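Local coordinates for protein Poly(A) RNA polymerase GLD2 (Rattus norvegicus, PDB 6LBK) that probably adds AMP units from ATP to the 3' ends of selected cytoplasmic mRNAs and certain microRNAs, using magnesium or manganese, at residues G284-T296 with F354-L367. The protein carries 1 engineered substitution. Sequence-based numbering, arbitrary orientation.
Sequences GDLLLGFLKYYAT and FLKSWQRLKNKRDL
Lys292, packed on Trp358, has its carbonyl O gripped by two donors of Thr296, the backbone N and OG1; Thr296 OG1 lies 2.9 Å from Lys292 O, above the carbonyl plane. Lys292 lays CB and CG over one face of the Trp358 indole, with CB 3.7 Å from the centroid of the five-membered ring in a CH-pi contact. With CG anti to its backbone N (chi1 166°), the indole of Trp358 reaches Lys292 on one face, and its CD1 meets Leu288 CD2 at 3.5 Å. Replacing Trp358 by an alanine would probably open a gap beneath the Lys292 chain and leave Leu288 CD2 without its aromatic neighbour. Leu291 is a knob among Phe354, Ser357, Trp358 and Leu361. Reciprocally, Phe354 enters the hole of Phe290, Leu291, Tyr294 and Ala295; Tyr294 CB covers one face of its ring, and the Tyr294 ring turns its edge toward that ring in an offset edge-to-face pair, planes 60° apart. Tyr294 OH is hydrogen-bonded to Met232 O of helix 226-239. At the far end Leu288 CD1 lies over one face of the Arg365 guanidinium, whose NH1 forms a long, charge-only salt bridge with Asp285 OD1 at 3.9 Å. The axes of segments 284-296 and 354-363 approach to 8.3 Å, directions 142° apart: a roughly antiparallel knobs-into-holes pair joining the PAP-associated region of this Cid1-like nucleotidyltransferase to the chain's last helix, 344-363.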
ATOM      1  N   GLY A 284      16.244 -10.881  -7.336  1.00 71.48           N
ATOM      2  CA  GLY A 284      16.841 -11.447  -6.131  1.00 63.01           C
ATOM      3  C   GLY A 284      17.925 -10.561  -5.546  1.00 63.68           C
ATOM      4  O   GLY A 284      18.004 -10.391  -4.323  1.00 69.10           O
ATOM      5  N   ASP A 285      18.741  -9.941  -6.415  1.00 73.48           N
ATOM      6  CA  ASP A 285      19.689  -8.914  -5.981  1.00 80.97           C
ATOM      7  C   ASP A 285      18.974  -7.769  -5.273  1.00 73.08           C
ATOM      8  O   ASP A 285      19.413  -7.313  -4.210  1.00 76.47           O
ATOM      9  CB  ASP A 285      20.495  -8.379  -7.177  1.00 96.88           C
ATOM     10  CG  ASP A 285      21.572  -9.375  -7.689  1.00104.45           C
ATOM     11  OD1 ASP A 285      22.010 -10.265  -6.920  1.00 98.11           O
ATOM     12  OD2 ASP A 285      21.984  -9.250  -8.873  1.00106.72           O
ATOM     13  N   LEU A 286      17.838  -7.328  -5.820  1.00 72.38           N
ATOM     14  CA  LEU A 286      17.119  -6.197  -5.231  1.00 61.96           C
ATOM     15  C   LEU A 286      16.418  -6.570  -3.933  1.00 53.33           C
ATOM     16  O   LEU A 286      16.381  -5.766  -3.004  1.00 54.04           O
ATOM     17  CB  LEU A 286      16.124  -5.634  -6.235  1.00 59.25           C
ATOM     18  CG  LEU A 286      16.808  -4.904  -7.379  1.00 59.79           C
ATOM     19  CD1 LEU A 286      15.832  -4.797  -8.549  1.00 61.07           C
ATOM     20  CD2 LEU A 286      17.281  -3.533  -6.901  1.00 58.68           C
ATOM     21  N   LEU A 287      15.850  -7.770  -3.836  1.00 51.33           N
ATOM     22  CA  LEU A 287      15.233  -8.162  -2.569  1.00 49.71           C
ATOM     23  C   LEU A 287      16.287  -8.290  -1.467  1.00 52.54           C
ATOM     24  O   LEU A 287      16.058  -7.861  -0.322  1.00 55.38           O
ATOM     25  CB  LEU A 287      14.434  -9.458  -2.732  1.00 52.34           C
ATOM     26  CG  LEU A 287      13.864 -10.103  -1.448  1.00 51.46           C
ATOM     27  CD1 LEU A 287      12.859  -9.244  -0.724  1.00 44.98           C
ATOM     28  CD2 LEU A 287      13.354 -11.565  -1.660  1.00 59.89           C
ATOM     29  N   LEU A 288      17.449  -8.887  -1.783  1.00 59.98           N
ATOM     30  CA  LEU A 288      18.545  -8.904  -0.815  1.00 58.26           C
ATOM     31  C   LEU A 288      18.935  -7.484  -0.417  1.00 59.69           C
ATOM     32  O   LEU A 288      19.040  -7.175   0.777  1.00 60.59           O
ATOM     33  CB  LEU A 288      19.746  -9.667  -1.380  1.00 64.93           C
ATOM     34  CG  LEU A 288      20.087 -11.006  -0.736  1.00 66.04           C
ATOM     35  CD1 LEU A 288      21.418 -11.522  -1.251  1.00 78.48           C
ATOM     36  CD2 LEU A 288      20.123 -10.867   0.749  1.00 62.58           C
ATOM     37  N   GLY A 289      19.114  -6.593  -1.405  1.00 60.59           N
ATOM     38  CA  GLY A 289      19.513  -5.228  -1.091  1.00 62.73           C
ATOM     39  C   GLY A 289      18.476  -4.489  -0.261  1.00 60.42           C
ATOM     40  O   GLY A 289      18.812  -3.692   0.611  1.00 62.31           O
ATOM     41  N   PHE A 290      17.198  -4.736  -0.520  1.00 58.35           N
ATOM     42  CA  PHE A 290      16.170  -4.054   0.256  1.00 59.74           C
ATOM     43  C   PHE A 290      16.192  -4.517   1.703  1.00 55.17           C
ATOM     44  O   PHE A 290      16.005  -3.709   2.613  1.00 55.95           O
ATOM     45  CB  PHE A 290      14.789  -4.254  -0.372  1.00 51.59           C
ATOM     46  CG  PHE A 290      13.663  -3.927   0.549  1.00 53.46           C
ATOM     47  CD1 PHE A 290      13.177  -2.644   0.647  1.00 55.54           C
ATOM     48  CD2 PHE A 290      13.096  -4.920   1.335  1.00 53.21           C
ATOM     49  CE1 PHE A 290      12.136  -2.364   1.495  1.00 53.36           C
ATOM     50  CE2 PHE A 290      12.073  -4.652   2.186  1.00 50.18           C
ATOM     51  CZ  PHE A 290      11.578  -3.368   2.263  1.00 55.56           C
ATOM     52  N   LEU A 291      16.364  -5.820   1.937  1.00 56.36           N
ATOM     53  CA  LEU A 291      16.483  -6.281   3.320  1.00 55.71           C
ATOM     54  C   LEU A 291      17.736  -5.715   3.989  1.00 62.22           C
ATOM     55  O   LEU A 291      17.682  -5.268   5.146  1.00 71.36           O
ATOM     56  CB  LEU A 291      16.455  -7.803   3.368  1.00 60.83           C
ATOM     57  CG  LEU A 291      15.129  -8.479   2.977  1.00 59.13           C
ATOM     58  CD1 LEU A 291      15.360  -9.983   2.850  1.00 54.22           C
ATOM     59  CD2 LEU A 291      13.992  -8.200   4.005  1.00 49.57           C
ATOM     60  N   LYS A 292      18.872  -5.709   3.278  1.00 63.36           N
ATOM     61  CA  LYS A 292      20.108  -5.174   3.859  1.00 73.08           C
ATOM     62  C   LYS A 292      19.988  -3.684   4.174  1.00 72.68           C
ATOM     63  O   LYS A 292      20.435  -3.227   5.232  1.00 74.35           O
ATOM     64  CB  LYS A 292      21.295  -5.411   2.918  1.00 76.98           C
ATOM     65  CG  LYS A 292      22.652  -4.928   3.462  1.00 81.46           C
ATOM     66  CD  LYS A 292      23.789  -5.071   2.447  1.00 78.37           C
ATOM     67  CE  LYS A 292      25.024  -4.430   3.002  1.00 84.00           C
ATOM     68  NZ  LYS A 292      26.305  -5.060   2.478  1.00 95.59           N
ATOM     69  N   TYR A 293      19.358  -2.916   3.280  1.00 72.59           N
ATOM     70  CA  TYR A 293      19.356  -1.466   3.416  1.00 68.54           C
ATOM     71  C   TYR A 293      18.700  -1.044   4.709  1.00 67.06           C
ATOM     72  O   TYR A 293      19.228  -0.201   5.442  1.00 76.55           O
ATOM     73  CB  TYR A 293      18.666  -0.844   2.211  1.00 69.79           C
ATOM     74  CG  TYR A 293      18.529   0.663   2.276  1.00 77.33           C
ATOM     75  CD1 TYR A 293      19.628   1.498   2.111  1.00 71.95           C
ATOM     76  CD2 TYR A 293      17.264   1.251   2.462  1.00 70.35           C
ATOM     77  CE1 TYR A 293      19.484   2.869   2.160  1.00 79.87           C
ATOM     78  CE2 TYR A 293      17.112   2.625   2.513  1.00 67.18           C
ATOM     79  CZ  TYR A 293      18.208   3.436   2.366  1.00 71.40           C
ATOM     80  OH  TYR A 293      18.021   4.809   2.421  1.00 73.60           O
ATOM     81  N   TYR A 294      17.530  -1.595   4.992  1.00 63.48           N
ATOM     82  CA  TYR A 294      16.819  -1.244   6.201  1.00 63.21           C
ATOM     83  C   TYR A 294      17.348  -1.996   7.417  1.00 64.67           C
ATOM     84  O   TYR A 294      17.206  -1.501   8.536  1.00 71.65           O
ATOM     85  CB  TYR A 294      15.319  -1.476   5.978  1.00 71.65           C
ATOM     86  CG  TYR A 294      14.659  -0.441   5.068  1.00 65.99           C
ATOM     87  CD1 TYR A 294      14.599   0.897   5.424  1.00 64.86           C
ATOM     88  CD2 TYR A 294      14.059  -0.817   3.863  1.00 67.21           C
ATOM     89  CE1 TYR A 294      13.979   1.842   4.603  1.00 66.24           C
ATOM     90  CE2 TYR A 294      13.436   0.126   3.035  1.00 55.77           C
ATOM     91  CZ  TYR A 294      13.393   1.444   3.418  1.00 58.59           C
ATOM     92  OH  TYR A 294      12.810   2.367   2.590  1.00 58.02           O
ATOM     93  N   ALA A 295      17.977  -3.166   7.231  1.00 82.40           N
ATOM     94  CA  ALA A 295      18.590  -3.873   8.354  1.00 83.39           C
ATOM     95  C   ALA A 295      19.855  -3.190   8.858  1.00 82.67           C
ATOM     96  O   ALA A 295      20.189  -3.321  10.039  1.00 92.59           O
ATOM     97  CB  ALA A 295      18.905  -5.315   7.961  1.00 88.32           C
ATOM     98  N   THR A 296      20.584  -2.505   7.997  1.00 76.30           N
ATOM     99  CA  THR A 296      21.920  -2.058   8.384  1.00 79.40           C
ATOM    100  C   THR A 296      22.190  -0.576   8.171  1.00 85.01           C
ATOM    101  O   THR A 296      22.934   0.010   8.952  1.00 94.10           O
ATOM    102  CB  THR A 296      22.974  -2.861   7.603  1.00 82.72           C
ATOM    103  OG1 THR A 296      23.016  -2.417   6.240  1.00 81.54           O
ATOM    104  CG2 THR A 296      22.681  -4.355   7.665  1.00 79.82           C
ATOM    105  N   PHE A 354      14.257  -7.640   9.949  1.00 73.89           N
ATOM    106  CA  PHE A 354      15.024  -7.233   8.770  1.00 67.02           C
ATOM    107  C   PHE A 354      16.419  -7.844   8.806  1.00 69.14           C
ATOM    108  O   PHE A 354      16.868  -8.461   7.832  1.00 63.78           O
ATOM    109  CB  PHE A 354      15.107  -5.707   8.656  1.00 63.12           C
ATOM    110  CG  PHE A 354      13.946  -5.080   7.911  1.00 55.23           C
ATOM    111  CD1 PHE A 354      13.972  -4.980   6.539  1.00 47.39           C
ATOM    112  CD2 PHE A 354      12.851  -4.578   8.591  1.00 58.45           C
ATOM    113  CE1 PHE A 354      12.916  -4.421   5.837  1.00 51.03           C
ATOM    114  CE2 PHE A 354      11.789  -3.990   7.894  1.00 63.85           C
ATOM    115  CZ  PHE A 354      11.819  -3.909   6.513  1.00 51.49           C
ATOM    116  N   LEU A 355      17.092  -7.721   9.948  1.00 69.58           N
ATOM    117  CA  LEU A 355      18.444  -8.253  10.066  1.00 71.21           C
ATOM    118  C   LEU A 355      18.474  -9.749   9.775  1.00 74.61           C
ATOM    119  O   LEU A 355      19.229 -10.217   8.910  1.00 74.89           O
ATOM    120  CB  LEU A 355      18.978  -7.971  11.464  1.00 76.23           C
ATOM    121  CG  LEU A 355      20.453  -8.309  11.520  1.00 80.60           C
ATOM    122  CD1 LEU A 355      21.226  -7.437  10.530  1.00 76.68           C
ATOM    123  CD2 LEU A 355      20.923  -8.118  12.917  1.00 86.22           C
ATOM    124  N   LYS A 356      17.629 -10.507  10.481  1.00 77.61           N
ATOM    125  CA  LYS A 356      17.581 -11.958  10.348  1.00 81.85           C
ATOM    126  C   LYS A 356      17.255 -12.396   8.921  1.00 78.14           C
ATOM    127  O   LYS A 356      17.889 -13.320   8.389  1.00 81.11           O
ATOM    128  CB  LYS A 356      16.544 -12.518  11.324  1.00 88.16           C
ATOM    129  CG  LYS A 356      16.110 -13.936  11.000  1.00103.87           C
ATOM    130  CD  LYS A 356      15.146 -14.506  12.029  1.00114.56           C
ATOM    131  CE  LYS A 356      14.299 -15.632  11.422  1.00116.29           C
ATOM    132  NZ  LYS A 356      13.226 -15.133  10.506  1.00103.69           N
ATOM    133  N   SER A 357      16.236 -11.785   8.296  1.00 72.30           N
ATOM    134  CA  SER A 357      15.877 -12.204   6.948  1.00 74.46           C
ATOM    135  C   SER A 357      16.988 -11.876   5.963  1.00 69.58           C
ATOM    136  O   SER A 357      17.287 -12.692   5.077  1.00 68.32           O
ATOM    137  CB  SER A 357      14.540 -11.583   6.514  1.00 63.97           C
ATOM    138  OG  SER A 357      13.484 -12.085   7.313  1.00 66.53           O
ATOM    139  N   TRP A 358      17.626 -10.707   6.101  1.00 65.00           N
ATOM    140  CA  TRP A 358      18.775 -10.445   5.246  1.00 64.21           C
ATOM    141  C   TRP A 358      19.872 -11.491   5.465  1.00 74.11           C
ATOM    142  O   TRP A 358      20.528 -11.898   4.499  1.00 75.40           O
ATOM    143  CB  TRP A 358      19.324  -9.028   5.456  1.00 65.03           C
ATOM    144  CG  TRP A 358      20.704  -8.875   4.824  1.00 67.66           C
ATOM    145  CD1 TRP A 358      20.995  -8.828   3.484  1.00 63.05           C
ATOM    146  CD2 TRP A 358      21.955  -8.761   5.507  1.00 71.29           C
ATOM    147  NE1 TRP A 358      22.348  -8.696   3.297  1.00 74.52           N
ATOM    148  CE2 TRP A 358      22.963  -8.653   4.522  1.00 77.03           C
ATOM    149  CE3 TRP A 358      22.325  -8.738   6.854  1.00 93.74           C
ATOM    150  CZ2 TRP A 358      24.323  -8.533   4.845  1.00 80.48           C
ATOM    151  CZ3 TRP A 358      23.691  -8.629   7.178  1.00 98.07           C
ATOM    152  CH2 TRP A 358      24.666  -8.531   6.174  1.00 88.42           C
ATOM    153  N   GLN A 359      20.020 -12.005   6.692  1.00 76.14           N
ATOM    154  CA  GLN A 359      21.065 -13.004   6.946  1.00 83.22           C
ATOM    155  C   GLN A 359      20.748 -14.354   6.292  1.00 86.88           C
ATOM    156  O   GLN A 359      21.574 -14.907   5.539  1.00 88.42           O
ATOM    157  CB  GLN A 359      21.292 -13.181   8.460  1.00 89.02           C
ATOM    158  CG  GLN A 359      22.403 -12.325   9.033  1.00 90.70           C
ATOM    159  CD  GLN A 359      22.772 -12.715  10.465  1.00 99.42           C
ATOM    160  OE1 GLN A 359      22.002 -12.504  11.404  1.00104.83           O
ATOM    161  NE2 GLN A 359      23.931 -13.335  10.623  1.00104.67           N
ATOM    162  N   ARG A 360      19.547 -14.892   6.560  1.00 87.37           N
ATOM    163  CA  ARG A 360      19.170 -16.181   5.979  1.00 88.69           C
ATOM    164  C   ARG A 360      19.175 -16.116   4.460  1.00 84.44           C
ATOM    165  O   ARG A 360      19.590 -17.069   3.795  1.00 88.11           O
ATOM    166  CB  ARG A 360      17.786 -16.661   6.443  1.00 88.85           C
ATOM    167  CG  ARG A 360      17.598 -17.006   7.913  1.00 94.25           C
ATOM    168  CD  ARG A 360      16.135 -17.401   8.230  1.00 93.96           C
ATOM    169  NE  ARG A 360      16.088 -18.670   8.974  1.00110.47           N
ATOM    170  CZ  ARG A 360      15.728 -19.853   8.468  1.00113.04           C
ATOM    171  NH1 ARG A 360      15.339 -19.955   7.203  1.00116.06           N
ATOM    172  NH2 ARG A 360      15.731 -20.939   9.239  1.00113.64           N
ATOM    173  N   LEU A 361      18.717 -14.999   3.887  1.00 84.28           N
ATOM    174  CA  LEU A 361      18.689 -14.879   2.431  1.00 82.18           C
ATOM    175  C   LEU A 361      20.099 -14.753   1.860  1.00 74.97           C
ATOM    176  O   LEU A 361      20.406 -15.349   0.822  1.00 76.14           O
ATOM    177  CB  LEU A 361      17.806 -13.693   2.016  1.00 65.90           C
ATOM    178  CG  LEU A 361      17.262 -13.849   0.597  1.00 68.96           C
ATOM    179  CD1 LEU A 361      16.471 -15.165   0.458  1.00 70.64           C
ATOM    180  CD2 LEU A 361      16.413 -12.673   0.196  1.00 65.19           C
ATOM    181  N   LYS A 362      20.976 -13.994   2.528  1.00 75.64           N
ATOM    182  CA  LYS A 362      22.342 -13.871   2.052  1.00 77.97           C
ATOM    183  C   LYS A 362      22.971 -15.236   1.937  1.00 85.37           C
ATOM    184  O   LYS A 362      23.574 -15.569   0.908  1.00 88.02           O
ATOM    185  CB  LYS A 362      23.153 -13.000   3.008  1.00 79.09           C
ATOM    186  CG  LYS A 362      24.433 -12.429   2.400  1.00 84.59           C
ATOM    187  CD  LYS A 362      25.416 -11.973   3.483  1.00 89.92           C
ATOM    188  CE  LYS A 362      26.628 -11.258   2.904  1.00 84.00           C
ATOM    189  NZ  LYS A 362      27.697 -11.024   3.937  1.00 91.27           N
ATOM    190  N   ASN A 363      22.775 -16.071   2.966  1.00 96.63           N
ATOM    191  CA  ASN A 363      23.454 -17.366   3.007  1.00 99.54           C
ATOM    192  C   ASN A 363      22.841 -18.358   2.022  1.00104.28           C
ATOM    193  O   ASN A 363      23.553 -18.956   1.206  1.00114.00           O
ATOM    194  CB  ASN A 363      23.420 -17.895   4.438  1.00107.39           C
ATOM    195  CG  ASN A 363      24.180 -16.992   5.397  1.00112.61           C
ATOM    196  OD1 ASN A 363      25.219 -16.427   5.038  1.00118.23           O
ATOM    197  ND2 ASN A 363      23.637 -16.805   6.603  1.00108.70           N
ATOM    198  N   LYS A 364      21.522 -18.551   2.085  1.00102.96           N
ATOM    199  CA  LYS A 364      20.789 -19.425   1.167  1.00103.48           C
ATOM    200  C   LYS A 364      19.844 -18.585   0.305  1.00102.64           C
ATOM    201  O   LYS A 364      18.747 -18.227   0.744  1.00104.58           O
ATOM    202  CB  LYS A 364      20.057 -20.524   1.938  1.00102.25           C
ATOM    203  CG  LYS A 364      20.922 -21.739   2.109  1.00115.16           C
ATOM    204  CD  LYS A 364      20.444 -22.776   3.120  1.00124.44           C
ATOM    205  CE  LYS A 364      21.625 -23.726   3.424  1.00128.83           C
ATOM    206  NZ  LYS A 364      21.533 -24.428   4.719  1.00136.14           N
ATOM    207  N   ARG A 365      20.261 -18.290  -0.936  1.00108.66           N
ATOM    208  CA  ARG A 365      19.487 -17.472  -1.877  1.00 98.70           C
ATOM    209  C   ARG A 365      18.282 -18.216  -2.452  1.00 91.92           C
ATOM    210  O   ARG A 365      18.176 -18.409  -3.669  1.00 94.94           O
ATOM    211  CB  ARG A 365      20.390 -16.926  -2.984  1.00 98.62           C
ATOM    212  CG  ARG A 365      21.221 -15.803  -2.426  1.00103.78           C
ATOM    213  CD  ARG A 365      21.933 -14.945  -3.429  1.00109.83           C
ATOM    214  NE  ARG A 365      22.900 -14.126  -2.696  1.00122.53           N
ATOM    215  CZ  ARG A 365      23.686 -13.205  -3.240  1.00129.33           C
ATOM    216  NH1 ARG A 365      23.627 -12.966  -4.547  1.00130.95           N
ATOM    217  NH2 ARG A 365      24.530 -12.520  -2.473  1.00129.05           N
ATOM    218  N   ASP A 366      17.451 -18.742  -1.553  1.00 86.28           N
ATOM    219  CA  ASP A 366      16.161 -19.354  -1.845  1.00 83.17           C
ATOM    220  C   ASP A 366      15.098 -18.540  -1.118  1.00 75.15           C
ATOM    221  O   ASP A 366      15.297 -18.160   0.043  1.00 75.79           O
ATOM    222  CB  ASP A 366      16.170 -20.832  -1.386  1.00 89.60           C
ATOM    223  CG  ASP A 366      14.935 -21.613  -1.827  1.00 91.71           C
ATOM    224  OD1 ASP A 366      13.824 -21.036  -1.852  1.00 88.72           O
ATOM    225  OD2 ASP A 366      15.080 -22.813  -2.143  1.00 95.18           O
ATOM    226  N   LEU A 367      13.990 -18.235  -1.813  1.00 82.49           N
ATOM    227  CA  LEU A 367      12.896 -17.482  -1.192  1.00 71.13           C
ATOM    228  C   LEU A 367      12.306 -18.232  -0.008  1.00 75.20           C
ATOM    229  O   LEU A 367      11.672 -17.613   0.847  1.00 81.59           O
ATOM    230  CB  LEU A 367      11.805 -17.150  -2.211  1.00 70.59           C
ATOM    231  CG  LEU A 367      10.759 -16.115  -1.767  1.00 62.75           C
ATOM    232  CD1 LEU A 367      11.375 -14.764  -1.566  1.00 54.11           C
ATOM    233  CD2 LEU A 367       9.687 -16.014  -2.787  1.00 67.36           C
TER